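Long-range contact in cytochrome P450 (Picrophilus torridus, PDB 2RFB), which binds heme and probably acts as a monooxygenase, using molecular oxygen and putting one of its atoms into a substrate: residues A[113-124]-A[140-151]. Residues are numbered along the deposited sequence; the frame is centred on the assembly and turned at random.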
loop_
_atom_site.group_PDB
_atom_site.type_symbol
_atom_site.label_atom_id
_atom_site.label_comp_id
_atom_site.label_asym_id
_atom_site.label_seq_id
_atom_site.Cartn_x
_atom_site.Cartn_y
_atom_site.Cartn_z
ATOM N N ILE A 113 7.436 13.835 -11.663
ATOM C CA ILE A 113 8.392 13.332 -12.632
ATOM C C ILE A 113 7.987 13.904 -13.987
ATOM O O ILE A 113 6.838 13.753 -14.398
ATOM C CB ILE A 113 8.407 11.773 -12.699
ATOM C CG1 ILE A 113 8.801 11.140 -11.355
ATOM C CG2 ILE A 113 9.285 11.279 -13.871
ATOM C CD1 ILE A 113 10.261 11.406 -10.923
ATOM N N PRO A 114 8.914 14.592 -14.678
ATOM C CA PRO A 114 8.656 15.089 -16.025
ATOM C C PRO A 114 8.203 14.042 -17.031
ATOM O O PRO A 114 8.588 12.871 -16.956
ATOM C CB PRO A 114 10.007 15.650 -16.431
ATOM C CG PRO A 114 10.564 16.166 -15.126
ATOM C CD PRO A 114 10.242 15.017 -14.205
ATOM N N ASP A 115 7.368 14.487 -17.965
ATOM C CA ASP A 115 6.955 13.701 -19.131
ATOM C C ASP A 115 8.131 12.961 -19.758
ATOM O O ASP A 115 8.100 11.740 -19.894
ATOM C CB ASP A 115 6.307 14.631 -20.181
ATOM C CG ASP A 115 4.805 14.864 -19.932
ATOM O OD1 ASP A 115 4.293 14.530 -18.817
ATOM O OD2 ASP A 115 4.141 15.381 -20.869
ATOM N N SER A 116 9.166 13.710 -20.143
ATOM C CA SER A 116 10.336 13.136 -20.828
ATOM C C SER A 116 11.155 12.103 -20.009
ATOM O O SER A 116 12.112 11.523 -20.529
ATOM C CB SER A 116 11.249 14.255 -21.333
ATOM O OG SER A 116 11.625 15.132 -20.284
ATOM N N ASP A 117 10.781 11.875 -18.753
ATOM C CA ASP A 117 11.532 10.980 -17.877
ATOM C C ASP A 117 10.701 9.791 -17.483
ATOM O O ASP A 117 11.148 8.905 -16.759
ATOM C CB ASP A 117 12.030 11.724 -16.639
ATOM C CG ASP A 117 13.261 12.536 -16.930
ATOM O OD1 ASP A 117 13.998 12.158 -17.894
ATOM O OD2 ASP A 117 13.492 13.553 -16.216
ATOM N N MET A 118 9.484 9.791 -18.002
ATOM C CA MET A 118 8.488 8.788 -17.707
ATOM C C MET A 118 8.950 7.369 -18.064
ATOM O O MET A 118 8.845 6.484 -17.219
ATOM C CB MET A 118 7.171 9.167 -18.384
ATOM C CG MET A 118 5.914 8.969 -17.553
ATOM S SD MET A 118 6.149 9.143 -15.770
ATOM C CE MET A 118 6.092 10.919 -15.643
ATOM N N PRO A 119 9.470 7.139 -19.287
ATOM C CA PRO A 119 9.927 5.756 -19.557
ATOM C C PRO A 119 10.968 5.216 -18.550
ATOM O O PRO A 119 10.851 4.066 -18.095
ATOM C CB PRO A 119 10.506 5.827 -20.994
ATOM C CG PRO A 119 9.917 7.059 -21.607
ATOM C CD PRO A 119 9.648 8.020 -20.470
ATOM N N LEU A 120 11.948 6.030 -18.190
ATOM C CA LEU A 120 12.989 5.597 -17.283
ATOM C C LEU A 120 12.450 5.458 -15.858
ATOM O O LEU A 120 12.779 4.486 -15.152
ATOM C CB LEU A 120 14.159 6.563 -17.321
ATOM C CG LEU A 120 15.266 6.305 -16.307
ATOM C CD1 LEU A 120 16.014 5.024 -16.673
ATOM C CD2 LEU A 120 16.209 7.505 -16.230
ATOM N N PHE A 121 11.607 6.408 -15.443
ATOM C CA PHE A 121 10.973 6.297 -14.138
ATOM C C PHE A 121 10.202 4.981 -13.976
ATOM O O PHE A 121 10.250 4.354 -12.933
ATOM C CB PHE A 121 10.093 7.515 -13.824
ATOM C CG PHE A 121 9.380 7.422 -12.500
ATOM C CD1 PHE A 121 10.043 7.734 -11.326
ATOM C CD2 PHE A 121 8.045 7.030 -12.441
ATOM C CE1 PHE A 121 9.407 7.656 -10.079
ATOM C CE2 PHE A 121 7.386 6.957 -11.209
ATOM C CZ PHE A 121 8.066 7.268 -10.025
ATOM N N LYS A 122 9.521 4.559 -15.022
ATOM C CA LYS A 122 8.753 3.325 -14.938
ATOM C C LYS A 122 9.672 2.090 -14.853
ATOM O O LYS A 122 9.390 1.153 -14.102
ATOM C CB LYS A 122 7.791 3.211 -16.127
ATOM C CG LYS A 122 6.609 4.206 -16.143
ATOM C CD LYS A 122 6.206 4.399 -17.630
ATOM C CE LYS A 122 4.763 4.907 -17.879
ATOM N NZ LYS A 122 4.345 4.665 -19.346
ATOM N N LEU A 123 10.775 2.091 -15.588
ATOM C CA LEU A 123 11.749 1.001 -15.482
ATOM C C LEU A 123 12.349 0.972 -14.065
ATOM O O LEU A 123 12.320 -0.049 -13.382
ATOM C CB LEU A 123 12.825 1.145 -16.555
ATOM C CG LEU A 123 13.601 -0.091 -17.019
ATOM C CD1 LEU A 123 12.721 -1.106 -17.739
ATOM C CD2 LEU A 123 14.743 0.346 -17.943
ATOM N N TRP A 124 12.826 2.111 -13.592
ATOM C CA TRP A 124 13.355 2.208 -12.255
ATOM C C TRP A 124 12.321 1.785 -11.238
ATOM O O TRP A 124 12.585 0.946 -10.372
ATOM C CB TRP A 124 13.797 3.639 -11.995
ATOM C CG TRP A 124 14.456 3.878 -10.694
ATOM C CD1 TRP A 124 15.678 3.433 -10.291
ATOM C CD2 TRP A 124 13.944 4.665 -9.616
ATOM N NE1 TRP A 124 15.964 3.893 -9.028
ATOM C CE2 TRP A 124 14.922 4.665 -8.598
ATOM C CE3 TRP A 124 12.765 5.391 -9.426
ATOM C CZ2 TRP A 124 14.753 5.345 -7.407
ATOM C CZ3 TRP A 124 12.609 6.067 -8.268
ATOM C CH2 TRP A 124 13.591 6.038 -7.251
ATOM N N VAL A 140 20.280 1.266 -14.409
ATOM C CA VAL A 140 19.043 2.004 -14.448
ATOM C C VAL A 140 18.880 2.877 -13.211
ATOM O O VAL A 140 18.482 4.036 -13.310
ATOM C CB VAL A 140 17.878 1.035 -14.678
ATOM C CG1 VAL A 140 16.584 1.545 -14.105
ATOM C CG2 VAL A 140 17.771 0.748 -16.181
ATOM N N ASN A 141 19.223 2.330 -12.049
ATOM C CA ASN A 141 19.250 3.098 -10.821
ATOM C C ASN A 141 20.210 4.291 -10.937
ATOM O O ASN A 141 19.963 5.349 -10.361
ATOM C CB ASN A 141 19.688 2.211 -9.673
ATOM C CG ASN A 141 19.454 2.838 -8.318
ATOM O OD1 ASN A 141 20.383 3.051 -7.574
ATOM N ND2 ASN A 141 18.206 3.105 -7.980
ATOM N N ASN A 142 21.310 4.130 -11.654
ATOM C CA ASN A 142 22.277 5.195 -11.657
ATOM C C ASN A 142 21.763 6.283 -12.561
ATOM O O ASN A 142 21.939 7.467 -12.284
ATOM C CB ASN A 142 23.653 4.716 -12.114
ATOM C CG ASN A 142 24.462 4.117 -10.997
ATOM O OD1 ASN A 142 25.392 3.361 -11.235
ATOM N ND2 ASN A 142 24.140 4.468 -9.779
ATOM N N ARG A 143 21.118 5.856 -13.644
ATOM C CA ARG A 143 20.498 6.751 -14.573
ATOM C C ARG A 143 19.344 7.496 -13.924
ATOM O O ARG A 143 19.278 8.711 -14.065
ATOM C CB ARG A 143 20.036 6.004 -15.801
ATOM C CG ARG A 143 20.536 6.651 -17.096
ATOM C CD ARG A 143 20.257 5.796 -18.287
ATOM N NE ARG A 143 20.586 6.519 -19.502
ATOM C CZ ARG A 143 19.710 7.151 -20.280
ATOM N NH1 ARG A 143 18.412 7.166 -19.991
ATOM N NH2 ARG A 143 20.152 7.781 -21.359
ATOM N N MET A 144 18.464 6.812 -13.195
ATOM C CA MET A 144 17.329 7.498 -12.606
ATOM C C MET A 144 17.730 8.517 -11.538
ATOM O O MET A 144 17.151 9.591 -11.460
ATOM C CB MET A 144 16.328 6.515 -12.008
ATOM C CG MET A 144 14.943 7.154 -11.642
ATOM S SD MET A 144 14.236 8.092 -13.042
ATOM C CE MET A 144 13.794 9.608 -12.209
ATOM N N VAL A 145 18.718 8.163 -10.719
ATOM C CA VAL A 145 19.174 8.977 -9.604
ATOM C C VAL A 145 19.821 10.218 -10.172
ATOM O O VAL A 145 19.619 11.328 -9.714
ATOM C CB VAL A 145 20.148 8.157 -8.701
ATOM C CG1 VAL A 145 21.052 9.017 -7.866
ATOM C CG2 VAL A 145 19.362 7.237 -7.823
ATOM N N SER A 146 20.604 10.027 -11.202
ATOM C CA SER A 146 21.097 11.161 -11.937
ATOM C C SER A 146 19.957 12.129 -12.360
ATOM O O SER A 146 20.000 13.299 -12.015
ATOM C CB SER A 146 21.916 10.692 -13.107
ATOM O OG SER A 146 22.478 11.824 -13.723
ATOM N N ARG A 147 18.930 11.656 -13.065
ATOM C CA ARG A 147 17.804 12.533 -13.431
ATOM C C ARG A 147 17.145 13.151 -12.203
ATOM O O ARG A 147 16.808 14.329 -12.205
ATOM C CB ARG A 147 16.733 11.812 -14.265
ATOM C CG ARG A 147 16.976 11.766 -15.763
ATOM C CD ARG A 147 17.184 13.152 -16.429
ATOM N NE ARG A 147 16.147 14.122 -16.055
ATOM C CZ ARG A 147 16.284 15.450 -16.121
ATOM N NH1 ARG A 147 17.425 16.008 -16.564
ATOM N NH2 ARG A 147 15.268 16.227 -15.748
ATOM N N LEU A 148 16.983 12.358 -11.156
ATOM C CA LEU A 148 16.371 12.842 -9.922
ATOM C C LEU A 148 17.016 14.117 -9.397
ATOM O O LEU A 148 16.322 15.034 -8.950
ATOM C CB LEU A 148 16.388 11.766 -8.831
ATOM C CG LEU A 148 15.267 10.726 -8.923
ATOM C CD1 LEU A 148 15.363 9.736 -7.775
ATOM C CD2 LEU A 148 13.848 11.371 -8.949
ATOM N N LEU A 149 18.340 14.161 -9.451
ATOM C CA LEU A 149 19.080 15.278 -8.940
ATOM C C LEU A 149 18.842 16.518 -9.790
ATOM O O LEU A 149 18.761 17.622 -9.274
ATOM C CB LEU A 149 20.572 14.932 -8.856
ATOM C CG LEU A 149 20.957 13.849 -7.821
ATOM C CD1 LEU A 149 22.459 13.615 -7.816
ATOM C CD2 LEU A 149 20.475 14.162 -6.401
ATOM N N GLU A 150 18.718 16.332 -11.097
ATOM C CA GLU A 150 18.353 17.435 -11.979
ATOM C C GLU A 150 16.946 17.957 -11.648
ATOM O O GLU A 150 16.730 19.149 -11.581
ATOM C CB GLU A 150 18.493 17.019 -13.450
ATOM C CG GLU A 150 19.759 17.544 -14.226
ATOM C CD GLU A 150 20.955 17.992 -13.347
ATOM O OE1 GLU A 150 21.375 17.246 -12.421
ATOM O OE2 GLU A 150 21.508 19.097 -13.619
ATOM N N ILE A 151 16.007 17.066 -11.380
ATOM C CA ILE A 151 14.645 17.482 -11.132
ATOM C C ILE A 151 14.555 18.273 -9.842
ATOM O O ILE A 151 13.978 19.367 -9.819
ATOM C CB ILE A 151 13.717 16.292 -11.065
ATOM C CG1 ILE A 151 13.696 15.602 -12.429
ATOM C CG2 ILE A 151 12.331 16.746 -10.646
ATOM C CD1 ILE A 151 13.451 14.121 -12.344
#
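Trp124 packs against Met144 where helix 118-124 crosses helix 140-151. These helical segments run at 129° to each other, with their axes 9.5 Å apart at the closest point. Met144 CB lies over the five-membered part of the indole in a CH-pi contact, 3.6 Å from that ring's centroid. Met144 CG covers the same face, 3.4 Å from Trp124 CD2. The indole is swung out to meet them by a chi1 of -176°, with CG anti to the backbone N. As a knob, Trp124 fits into a hole formed by Val140, Asn141, Met144 and Leu148. With an alanine here, the hole would probably stay unfilled and Met144 lose the ring it packs on.

Leu120 lays CD2 against Met144, 3.8 Å from SD, and the two side chains meet at a slant. The bent Met144 chain carries CE to the edge of the Phe121 ring and toward Ile113 CD1. Pro114 and Ile151 meet tip to tip, with Pro114 CD 3.8 Å from Ile151 CD1. The two methyls of Val140 divide: CG2 touches Leu123 CD2 at 3.5 Å, and CG1 lies against Trp124 CA and CB.

In the one salt bridge, Arg147 NE donates to Asp117 OD2 on its syn side, at 2.7 Å. Arg147 NH2 adds a weak bond to the same oxygen. The carboxylate and guanidinium planes are 40° apart.

Helix 175-206 also packs on Trp124 and Phe121, through Ile186. The helices joined here probably correspond to F and G, which cover the active site in P450s. The side chain of Phe121 lies about 10 Å from the heme, though the contact is away from the heme-binding residues. Asp117 is buried, and Arg147 probably helps keep its carboxylate ionised at the edge of an otherwise apolar interface.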